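Local coordinates for ribonucleoside-diphosphate reductase, alpha chain (Actinobacillus ureae ATCC 25976, PDB 6DQX), which probably reduces ribonucleoside diphosphates to deoxyribonucleotides, as the catalytic alpha subunit of a class Id ribonucleotide reductase, at residues Y450-L455 with E492-F497; L351-Y356 with I362-F367; Q368-N373 with A509-K514. One frame throughout, in Å; residues are numbered along the deposited sequence.

Contact 1. Residues Y450-L455 with E492-F497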
loop_
_atom_site.group_PDB
_atom_site.type_symbol
_atom_site.label_atom_id
_atom_site.label_comp_id
_atom_site.label_asym_id
_atom_site.label_seq_id
_atom_site.Cartn_x
_atom_site.Cartn_y
_atom_site.Cartn_z
ATOM N N TYR A 450 4.816 -12.042 40.218
ATOM C CA TYR A 450 3.391 -12.345 40.504
ATOM C C TYR A 450 3.158 -13.633 41.307
ATOM O O TYR A 450 3.496 -14.718 40.836
ATOM C CB TYR A 450 2.564 -12.449 39.209
ATOM C CG TYR A 450 1.141 -12.850 39.506
ATOM C CD1 TYR A 450 0.209 -11.913 39.961
ATOM C CD2 TYR A 450 0.746 -14.177 39.417
ATOM C CE1 TYR A 450 -1.089 -12.299 40.288
ATOM C CE2 TYR A 450 -0.539 -14.568 39.743
ATOM C CZ TYR A 450 -1.454 -13.635 40.166
ATOM O OH TYR A 450 -2.717 -14.063 40.476
ATOM N N LYS A 451 2.515 -13.507 42.475
ATOM C CA LYS A 451 2.081 -14.644 43.301
ATOM C C LYS A 451 0.557 -14.608 43.440
ATOM O O LYS A 451 -0.012 -13.579 43.778
ATOM C CB LYS A 451 2.656 -14.564 44.715
ATOM C CG LYS A 451 4.138 -14.860 44.853
ATOM C CD LYS A 451 4.556 -14.763 46.314
ATOM C CE LYS A 451 5.993 -15.208 46.509
ATOM N NZ LYS A 451 6.400 -15.071 47.930
ATOM N N ASN A 452 -0.089 -15.732 43.211
ATOM C CA ASN A 452 -1.534 -15.788 43.351
ATOM C C ASN A 452 -1.904 -15.401 44.794
ATOM O O ASN A 452 -1.439 -16.031 45.733
ATOM C CB ASN A 452 -2.033 -17.177 42.977
ATOM C CG ASN A 452 -3.552 -17.264 42.999
ATOM O OD1 ASN A 452 -4.165 -17.046 44.039
ATOM N ND2 ASN A 452 -4.151 -17.596 41.867
ATOM N N PRO A 453 -2.730 -14.349 44.972
ATOM C CA PRO A 453 -3.005 -13.868 46.315
ATOM C C PRO A 453 -3.945 -14.781 47.127
ATOM O O PRO A 453 -3.880 -14.769 48.354
ATOM C CB PRO A 453 -3.617 -12.483 46.069
ATOM C CG PRO A 453 -4.307 -12.624 44.774
ATOM C CD PRO A 453 -3.427 -13.537 43.960
ATOM N N PHE A 454 -4.776 -15.587 46.456
ATOM C CA PHE A 454 -5.626 -16.573 47.151
ATOM C C PHE A 454 -4.813 -17.796 47.557
ATOM O O PHE A 454 -5.029 -18.361 48.640
ATOM C CB PHE A 454 -6.825 -16.975 46.285
ATOM C CG PHE A 454 -7.551 -15.803 45.723
ATOM C CD1 PHE A 454 -8.323 -14.998 46.546
ATOM C CD2 PHE A 454 -7.401 -15.451 44.376
ATOM C CE1 PHE A 454 -8.968 -13.873 46.036
ATOM C CE2 PHE A 454 -8.058 -14.338 43.865
ATOM C CZ PHE A 454 -8.838 -13.550 44.697
ATOM N N LEU A 455 -3.872 -18.215 46.709
ATOM C CA LEU A 455 -2.947 -19.286 47.100
ATOM C C LEU A 455 -2.101 -18.839 48.289
ATOM O O LEU A 455 -1.950 -19.576 49.258
ATOM C CB LEU A 455 -2.033 -19.692 45.948
ATOM C CG LEU A 455 -1.040 -20.825 46.259
ATOM C CD1 LEU A 455 -1.738 -22.094 46.717
ATOM C CD2 LEU A 455 -0.173 -21.118 45.047
ATOM N N GLU A 492 -7.241 -28.647 43.269
ATOM C CA GLU A 492 -8.214 -28.416 42.185
ATOM C C GLU A 492 -8.450 -26.919 41.955
ATOM O O GLU A 492 -8.465 -26.463 40.805
ATOM C CB GLU A 492 -9.559 -29.129 42.442
ATOM C CG GLU A 492 -9.662 -30.537 41.870
ATOM C CD GLU A 492 -9.880 -30.589 40.359
ATOM O OE1 GLU A 492 -10.283 -29.576 39.730
ATOM O OE2 GLU A 492 -9.659 -31.674 39.786
ATOM N N VAL A 493 -8.601 -26.166 43.037
ATOM C CA VAL A 493 -8.895 -24.736 42.941
ATOM C C VAL A 493 -7.739 -23.961 42.286
ATOM O O VAL A 493 -7.989 -22.984 41.582
ATOM C CB VAL A 493 -9.279 -24.129 44.316
ATOM C CG1 VAL A 493 -9.376 -22.612 44.258
ATOM C CG2 VAL A 493 -10.611 -24.707 44.790
ATOM N N PHE A 494 -6.498 -24.440 42.474
ATOM C CA PHE A 494 -5.306 -23.764 41.954
ATOM C C PHE A 494 -4.604 -24.468 40.786
ATOM O O PHE A 494 -3.429 -24.191 40.512
ATOM C CB PHE A 494 -4.349 -23.462 43.128
ATOM C CG PHE A 494 -4.948 -22.533 44.127
ATOM C CD1 PHE A 494 -5.116 -21.204 43.821
ATOM C CD2 PHE A 494 -5.437 -23.002 45.347
ATOM C CE1 PHE A 494 -5.707 -20.329 44.714
ATOM C CE2 PHE A 494 -6.028 -22.139 46.248
ATOM C CZ PHE A 494 -6.175 -20.800 45.932
ATOM N N LYS A 495 -5.316 -25.340 40.066
ATOM C CA LYS A 495 -4.811 -25.840 38.794
ATOM C C LYS A 495 -4.477 -24.657 37.868
ATOM O O LYS A 495 -5.186 -23.633 37.849
ATOM C CB LYS A 495 -5.823 -26.735 38.084
ATOM C CG LYS A 495 -5.928 -28.152 38.597
ATOM C CD LYS A 495 -6.916 -28.904 37.713
ATOM C CE LYS A 495 -7.362 -30.204 38.334
ATOM N NZ LYS A 495 -6.406 -31.294 38.084
ATOM N N THR A 496 -3.395 -24.820 37.117
ATOM C CA THR A 496 -2.957 -23.854 36.083
ATOM C C THR A 496 -3.776 -24.030 34.805
ATOM O O THR A 496 -4.426 -25.053 34.623
ATOM C CB THR A 496 -1.481 -24.107 35.714
ATOM O OG1 THR A 496 -1.338 -25.440 35.219
ATOM C CG2 THR A 496 -0.597 -23.937 36.924
ATOM N N PHE A 497 -3.704 -23.061 33.892
ATOM C CA PHE A 497 -4.369 -23.144 32.569
ATOM C C PHE A 497 -4.029 -24.493 31.896
ATOM O O PHE A 497 -4.917 -25.210 31.415
ATOM C CB PHE A 497 -3.909 -21.965 31.690
ATOM C CG PHE A 497 -4.740 -21.695 30.443
ATOM C CD1 PHE A 497 -5.799 -22.504 30.013
ATOM C CD2 PHE A 497 -4.421 -20.581 29.666
ATOM C CE1 PHE A 497 -6.519 -22.191 28.865
ATOM C CE2 PHE A 497 -5.131 -20.275 28.511
ATOM C CZ PHE A 497 -6.182 -21.079 28.102
#
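The N-terminal cap of helix 453-461 meets the end of helix 488-493 where the ring of Phe494 lies against Asn452, Phe454 and Leu455. Asn452 is the N-cap. Its OD1 takes the N-H of Leu455 at 2.9 Å in a nearly straight bond (165°), with the donor standing above the amide's carbonyl plane, and a weak, more bent bond from Phe454 N to the same oxygen. Asparagine suits this place because a short side chain ending in a carbonyl can fold back over the first turn. Its ND2 is turned to another partner, Gln358 OE1, which fixes the rotation of the amide.

The flat ring of Phe494 fits against this capped turn. Leu455 covers one face: its CB lies 4.2 Å from the ring centroid, only 20° off the normal, a CH-pi contact, and CD1 follows over CD2 and CG. The leucine's CG is anti to the backbone N (chi1 -179°), which carries that methyl along the ring. Val493 CG1 lies over the opposite face. At the ring edge, in plane, comes Phe454 CB, 3.9 Å from Phe494 CE1, whereas the Phe454 ring itself leads off toward helix 353-359. Phe494 CE1 also packs closely, 3.4 Å from the capped Leu455 N, without hydrogen bonding. Asn452 OD1 approaches obliquely, its amide plane nearly perpendicular to the ring.

Phe494 is the first residue to leave helical geometry after helix 488-493, and its carbonyl is taken by Asn437 ND2. An aromatic residue just past the end of one helix is thus packed against the side-chain-capped N-terminus of another, a helix N-cap with apolar packing around its first turn.

Contact 2. Residues L351-Y356 with I362-F367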
loop_
_atom_site.group_PDB
_atom_site.type_symbol
_atom_site.label_atom_id
_atom_site.label_comp_id
_atom_site.label_asym_id
_atom_site.label_seq_id
_atom_site.Cartn_x
_atom_site.Cartn_y
_atom_site.Cartn_z
ATOM N N LEU A 351 -13.201 -9.033 32.957
ATOM C CA LEU A 351 -11.965 -9.709 33.382
ATOM C C LEU A 351 -12.137 -10.215 34.804
ATOM O O LEU A 351 -13.156 -9.955 35.440
ATOM C CB LEU A 351 -10.754 -8.774 33.247
ATOM C CG LEU A 351 -10.890 -7.342 33.746
ATOM C CD1 LEU A 351 -10.771 -7.234 35.243
ATOM C CD2 LEU A 351 -9.824 -6.458 33.078
ATOM N N GLY A 352 -11.187 -11.022 35.263
ATOM C CA GLY A 352 -11.206 -11.503 36.630
ATOM C C GLY A 352 -12.154 -12.658 36.875
ATOM O O GLY A 352 -12.540 -12.879 38.020
ATOM N N TRP A 353 -12.562 -13.381 35.827
ATOM C CA TRP A 353 -13.416 -14.574 36.006
ATOM C C TRP A 353 -12.767 -15.619 36.920
ATOM O O TRP A 353 -13.369 -16.058 37.909
ATOM C CB TRP A 353 -13.695 -15.201 34.643
ATOM C CG TRP A 353 -14.405 -16.536 34.591
ATOM C CD1 TRP A 353 -14.026 -17.622 33.845
ATOM C CD2 TRP A 353 -15.614 -16.925 35.272
ATOM N NE1 TRP A 353 -14.926 -18.662 34.011
ATOM C CE2 TRP A 353 -15.913 -18.253 34.873
ATOM C CE3 TRP A 353 -16.485 -16.274 36.150
ATOM C CZ2 TRP A 353 -17.038 -18.963 35.365
ATOM C CZ3 TRP A 353 -17.601 -17.003 36.655
ATOM C CH2 TRP A 353 -17.859 -18.313 36.240
ATOM N N HIS A 354 -11.535 -16.023 36.600
ATOM C CA HIS A 354 -10.870 -17.030 37.421
ATOM C C HIS A 354 -10.616 -16.494 38.836
ATOM O O HIS A 354 -10.813 -17.220 39.832
ATOM C CB HIS A 354 -9.585 -17.511 36.772
ATOM C CG HIS A 354 -9.100 -18.816 37.296
ATOM N ND1 HIS A 354 -7.860 -19.325 36.976
ATOM C CD2 HIS A 354 -9.691 -19.741 38.100
ATOM C CE1 HIS A 354 -7.706 -20.502 37.555
ATOM N NE2 HIS A 354 -8.799 -20.776 38.248
ATOM N N SER A 355 -10.248 -15.210 38.924
ATOM C CA SER A 355 -10.145 -14.543 40.211
ATOM C C SER A 355 -11.414 -14.652 41.058
ATOM O O SER A 355 -11.331 -14.972 42.248
ATOM C CB SER A 355 -9.729 -13.074 40.072
ATOM O OG SER A 355 -8.409 -12.991 39.545
ATOM N N TYR A 356 -12.565 -14.348 40.464
ATOM C CA TYR A 356 -13.827 -14.508 41.172
ATOM C C TYR A 356 -14.000 -15.949 41.674
ATOM O O TYR A 356 -14.381 -16.163 42.834
ATOM C CB TYR A 356 -15.005 -14.097 40.285
ATOM C CG TYR A 356 -16.337 -14.327 40.934
ATOM C CD1 TYR A 356 -16.815 -13.452 41.893
ATOM C CD2 TYR A 356 -17.097 -15.443 40.624
ATOM C CE1 TYR A 356 -18.031 -13.668 42.521
ATOM C CE2 TYR A 356 -18.319 -15.664 41.242
ATOM C CZ TYR A 356 -18.777 -14.771 42.197
ATOM O OH TYR A 356 -19.993 -14.970 42.826
ATOM N N ILE A 362 -13.860 -21.954 44.326
ATOM C CA ILE A 362 -14.530 -22.748 43.293
ATOM C C ILE A 362 -13.491 -23.107 42.259
ATOM O O ILE A 362 -12.754 -22.224 41.778
ATOM C CB ILE A 362 -15.671 -21.965 42.601
ATOM C CG1 ILE A 362 -16.767 -21.591 43.607
ATOM C CG2 ILE A 362 -16.236 -22.750 41.430
ATOM C CD1 ILE A 362 -17.772 -20.546 43.152
ATOM N N ALA A 363 -13.454 -24.388 41.892
ATOM C CA ALA A 363 -12.576 -24.859 40.832
ATOM C C ALA A 363 -13.092 -24.408 39.464
ATOM O O ALA A 363 -14.308 -24.397 39.200
ATOM C CB ALA A 363 -12.458 -26.363 40.877
ATOM N N PHE A 364 -12.181 -24.046 38.570
ATOM C CA PHE A 364 -12.583 -23.551 37.252
ATOM C C PHE A 364 -13.513 -24.512 36.523
ATOM O O PHE A 364 -14.588 -24.119 36.062
ATOM C CB PHE A 364 -11.338 -23.285 36.395
ATOM C CG PHE A 364 -11.634 -22.657 35.056
ATOM C CD1 PHE A 364 -11.979 -23.434 33.958
ATOM C CD2 PHE A 364 -11.560 -21.274 34.905
ATOM C CE1 PHE A 364 -12.244 -22.840 32.732
ATOM C CE2 PHE A 364 -11.833 -20.676 33.674
ATOM C CZ PHE A 364 -12.174 -21.459 32.604
ATOM N N ASP A 365 -13.091 -25.769 36.419
ATOM C CA ASP A 365 -13.875 -26.815 35.765
ATOM C C ASP A 365 -14.786 -27.472 36.807
ATOM O O ASP A 365 -14.424 -28.492 37.373
ATOM C CB ASP A 365 -12.932 -27.862 35.160
ATOM C CG ASP A 365 -13.656 -29.034 34.490
ATOM O OD1 ASP A 365 -14.861 -28.933 34.196
ATOM O OD2 ASP A 365 -12.989 -30.067 34.259
ATOM N N SER A 366 -15.943 -26.867 37.058
ATOM C CA SER A 366 -16.900 -27.417 38.023
ATOM C C SER A 366 -18.342 -27.018 37.715
ATOM O O SER A 366 -18.598 -26.025 37.053
ATOM C CB SER A 366 -16.537 -26.972 39.443
ATOM O OG SER A 366 -16.744 -25.596 39.641
ATOM N N PHE A 367 -19.292 -27.778 38.260
ATOM C CA PHE A 367 -20.694 -27.421 38.170
ATOM C C PHE A 367 -20.972 -26.065 38.804
ATOM O O PHE A 367 -21.722 -25.267 38.243
ATOM C CB PHE A 367 -21.508 -28.526 38.856
ATOM C CG PHE A 367 -22.986 -28.313 38.818
ATOM C CD1 PHE A 367 -23.708 -28.673 37.699
ATOM C CD2 PHE A 367 -23.643 -27.741 39.882
ATOM C CE1 PHE A 367 -25.080 -28.470 37.653
ATOM C CE2 PHE A 367 -25.012 -27.558 39.859
ATOM C CZ PHE A 367 -25.730 -27.936 38.744
HETATM O O HOH W 1 -10.275 -22.221 40.338
#
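Three aromatic side chains of different kinds, from Trp353, His354 and Phe364, form a buried cluster between the first turn of helix 353-359 and the loop that leads from it into helix 367-395. Helix 353-359 follows strand 347-351 of the central sheet in the ribonucleotide reductase barrel domain, and the cluster packs the loop back on the helix it leaves. Phe364 turns its edge to the face of His354: the planes stand at 82° with centroids 5.5 Å apart, an edge-to-face pair, and Phe364 CD2 lies over the imidazole 4.0 Å from His354 CD2. The same ring meets the indole less regularly, its plane at 69° to the five-membered ring, with Phe364 CE2 3.7 Å from Trp353 NE1. With CG of Phe364 anti to the backbone N (chi1 -175°), the ring extends from the loop to both partners.

Aromatic residues with polar atoms suit this interior because their edges can bond while their carbon surfaces pack. Trp353 gives its NE1 hydrogen to Gln508 OE1, and its indole also takes part in a cation-pi contact with Arg512. His354 ND1 pairs with Phe434 N, so both ring nitrogens are engaged, the other through water.

The loop has its own internal tie. Ser366, the N-cap of helix 367-395, donates from OG to Ala363 O at 2.8 Å and accepts from Ala369 N, since a hydroxyl can do both. Across the contact, in the imidazole plane, a single water lies 2.9 Å from His354 NE2 and donates a hydrogen bond to Ile362 O.

Contact 3. Residues Q368-N373 with A509-K514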
loop_
_atom_site.group_PDB
_atom_site.type_symbol
_atom_site.label_atom_id
_atom_site.label_comp_id
_atom_site.label_asym_id
_atom_site.label_seq_id
_atom_site.Cartn_x
_atom_site.Cartn_y
_atom_site.Cartn_z
ATOM N N GLN A 368 -20.378 -25.780 39.964
ATOM C CA GLN A 368 -20.587 -24.492 40.626
ATOM C C GLN A 368 -20.070 -23.316 39.773
ATOM O O GLN A 368 -20.720 -22.260 39.715
ATOM C CB GLN A 368 -19.965 -24.441 42.015
ATOM C CG GLN A 368 -20.741 -25.244 43.051
ATOM C CD GLN A 368 -20.019 -25.349 44.392
ATOM O OE1 GLN A 368 -18.870 -24.895 44.548
ATOM N NE2 GLN A 368 -20.709 -25.916 45.388
ATOM N N ALA A 369 -18.946 -23.516 39.104
ATOM C CA ALA A 369 -18.449 -22.499 38.119
ATOM C C ALA A 369 -19.476 -22.235 37.023
ATOM O O ALA A 369 -19.766 -21.083 36.696
ATOM C CB ALA A 369 -17.150 -22.954 37.498
ATOM N N MET A 370 -20.066 -23.306 36.487
ATOM C CA MET A 370 -21.095 -23.160 35.471
ATOM C C MET A 370 -22.302 -22.391 35.989
ATOM O O MET A 370 -22.855 -21.564 35.274
ATOM C CB MET A 370 -21.519 -24.505 34.909
ATOM C CG MET A 370 -20.407 -25.226 34.187
ATOM S SD MET A 370 -21.019 -26.577 33.199
ATOM C CE MET A 370 -21.669 -25.709 31.779
ATOM N N GLN A 371 -22.705 -22.632 37.247
ATOM C CA GLN A 371 -23.782 -21.828 37.833
ATOM C C GLN A 371 -23.471 -20.351 37.896
ATOM O O GLN A 371 -24.326 -19.512 37.588
ATOM C CB GLN A 371 -24.132 -22.306 39.244
ATOM C CG GLN A 371 -24.629 -23.725 39.235
ATOM C CD GLN A 371 -25.004 -24.173 40.633
ATOM O OE1 GLN A 371 -24.201 -24.043 41.570
ATOM N NE2 GLN A 371 -26.249 -24.643 40.800
ATOM N N LYS A 372 -22.264 -20.031 38.335
ATOM C CA LYS A 372 -21.825 -18.635 38.415
ATOM C C LYS A 372 -21.706 -17.985 37.027
ATOM O O LYS A 372 -22.029 -16.796 36.853
ATOM C CB LYS A 372 -20.490 -18.528 39.157
ATOM C CG LYS A 372 -20.529 -18.919 40.646
ATOM C CD LYS A 372 -21.415 -18.007 41.458
ATOM C CE LYS A 372 -21.049 -18.092 42.938
ATOM N NZ LYS A 372 -22.057 -17.350 43.710
ATOM N N ASN A 373 -21.271 -18.783 36.065
ATOM C CA ASN A 373 -21.073 -18.321 34.651
ATOM C C ASN A 373 -22.435 -17.864 34.122
ATOM O O ASN A 373 -22.578 -16.765 33.592
ATOM C CB ASN A 373 -20.508 -19.475 33.833
ATOM C CG ASN A 373 -19.917 -19.055 32.508
ATOM O OD1 ASN A 373 -19.301 -18.005 32.402
ATOM N ND2 ASN A 373 -20.100 -19.886 31.493
ATOM N N ALA A 509 -17.538 -21.297 27.470
ATOM C CA ALA A 509 -17.728 -20.295 26.413
ATOM C C ALA A 509 -19.069 -20.524 25.710
ATOM O O ALA A 509 -19.837 -19.574 25.478
ATOM C CB ALA A 509 -16.543 -20.299 25.419
ATOM N N ALA A 510 -19.393 -21.794 25.455
ATOM C CA ALA A 510 -20.656 -22.138 24.806
ATOM C C ALA A 510 -21.836 -21.744 25.673
ATOM O O ALA A 510 -22.821 -21.207 25.161
ATOM C CB ALA A 510 -20.716 -23.623 24.470
ATOM N N GLN A 511 -21.712 -21.985 26.980
ATOM C CA GLN A 511 -22.774 -21.676 27.923
ATOM C C GLN A 511 -23.082 -20.196 28.006
ATOM O O GLN A 511 -24.252 -19.820 27.967
ATOM C CB GLN A 511 -22.453 -22.236 29.299
ATOM C CG GLN A 511 -23.524 -21.976 30.346
ATOM C CD GLN A 511 -23.055 -22.221 31.779
ATOM O OE1 GLN A 511 -21.857 -22.164 32.095
ATOM N NE2 GLN A 511 -24.020 -22.510 32.661
ATOM N N ARG A 512 -22.042 -19.346 28.125
ATOM C CA ARG A 512 -22.266 -17.915 28.242
ATOM C C ARG A 512 -22.593 -17.212 26.903
ATOM O O ARG A 512 -23.137 -16.111 26.925
ATOM C CB ARG A 512 -21.108 -17.227 28.977
ATOM C CG ARG A 512 -19.807 -17.079 28.169
ATOM C CD ARG A 512 -18.757 -16.308 28.960
ATOM N NE ARG A 512 -18.098 -17.112 29.964
ATOM C CZ ARG A 512 -17.023 -17.883 29.781
ATOM N NH1 ARG A 512 -16.405 -17.994 28.610
ATOM N NH2 ARG A 512 -16.535 -18.555 30.796
ATOM N N GLN A 513 -22.315 -17.865 25.775
ATOM C CA GLN A 513 -22.547 -17.262 24.462
ATOM C C GLN A 513 -23.975 -16.802 24.247
ATOM O O GLN A 513 -24.179 -15.789 23.574
ATOM C CB GLN A 513 -22.103 -18.164 23.325
ATOM C CG GLN A 513 -22.067 -17.502 21.942
ATOM C CD GLN A 513 -21.192 -16.254 21.901
ATOM O OE1 GLN A 513 -19.977 -16.340 22.000
ATOM N NE2 GLN A 513 -21.826 -15.080 21.786
ATOM N N LYS A 514 -24.962 -17.492 24.833
ATOM C CA LYS A 514 -26.347 -17.058 24.658
ATOM C C LYS A 514 -26.636 -15.675 25.231
ATOM O O LYS A 514 -27.612 -15.020 24.819
ATOM C CB LYS A 514 -27.353 -18.082 25.216
ATOM C CG LYS A 514 -27.434 -18.150 26.730
ATOM C CD LYS A 514 -28.412 -19.233 27.180
ATOM C CE LYS A 514 -27.822 -20.623 27.028
ATOM N NZ LYS A 514 -26.705 -20.894 27.968
#
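Amide and guanidinium hydrogen bonds join residues 368-373 of helix 367-395 to residues 509-513 of helix 502-513, both in the barrel domain, with Asn373 at the centre. Its amide works at both ends. ND2 donates to Gln511 OE1 at 2.9 Å in an almost straight bond (168°); the acceptor lies in the plane of the asparagine amide, whereas the donor stands above the glutamine's carbonyl plane. The two side chains slide past each other in opposite directions. On the other side of the amide, OD1 accepts from Arg512 NE at 2.9 Å, on a lone pair in the carbonyl plane, and takes a weak second bond from Arg512 NH2. Guanidinium and amide planes stand steeply to each other, with the oxygen near the guanidinium edge. Asparagine suits the spot because its short arm carries donor and acceptor together, and ND2 also bonds Gln508 O.

Side chain to backbone, Gln511 NE2 reaches Met370 O at 3.0 Å, from above the carbonyl plane and in a bent bond (136°). The long, extended glutamine, its CG anti to N, spans the gap and puts both amide atoms to use. Within its own segment, Lys514 NZ returns to Gln511 O at 2.7 Å, on a lone pair.

Apolar packing comes from Met370, which bends at chi3 to lay CE 3.6 Å from Gln511 OE1, a flexible thioether sheltering one flank of the amide.

The axes of the two short segments come within 10.1 Å and run in roughly the same direction, crossing at -26°, bridged by the long side chains of Gln511 and Arg512 meeting the short Asn373. Gln520 holds Arg512 NH1, and Trp353 touches Asn373 on one helix and Arg512 on the other, placing helix 353-359 against both.

In the fold
Contacts 1 and 2 are buried, while contact 3 is only partly so, with Met370 and Gln511 toward its more exposed side. Their chemistry differs accordingly: phenylalanine faces and edges carry the first two, and a water bridges contact 2, whereas amides and a guanidinium join the helices of contact 3. The loop of contact 2 runs straight into helix 367-395, one of the two helices of contact 3, and Trp353 packs on Ala369. Contact 1 touches contact 2 where Phe454 meets Ser355, Val493 and Glu492 lie against Ala363, and Lys495 lies against His354, but it stays about 8 Å from contact 3 at nearest atoms, although helices 488-493 and 502-513 are successive.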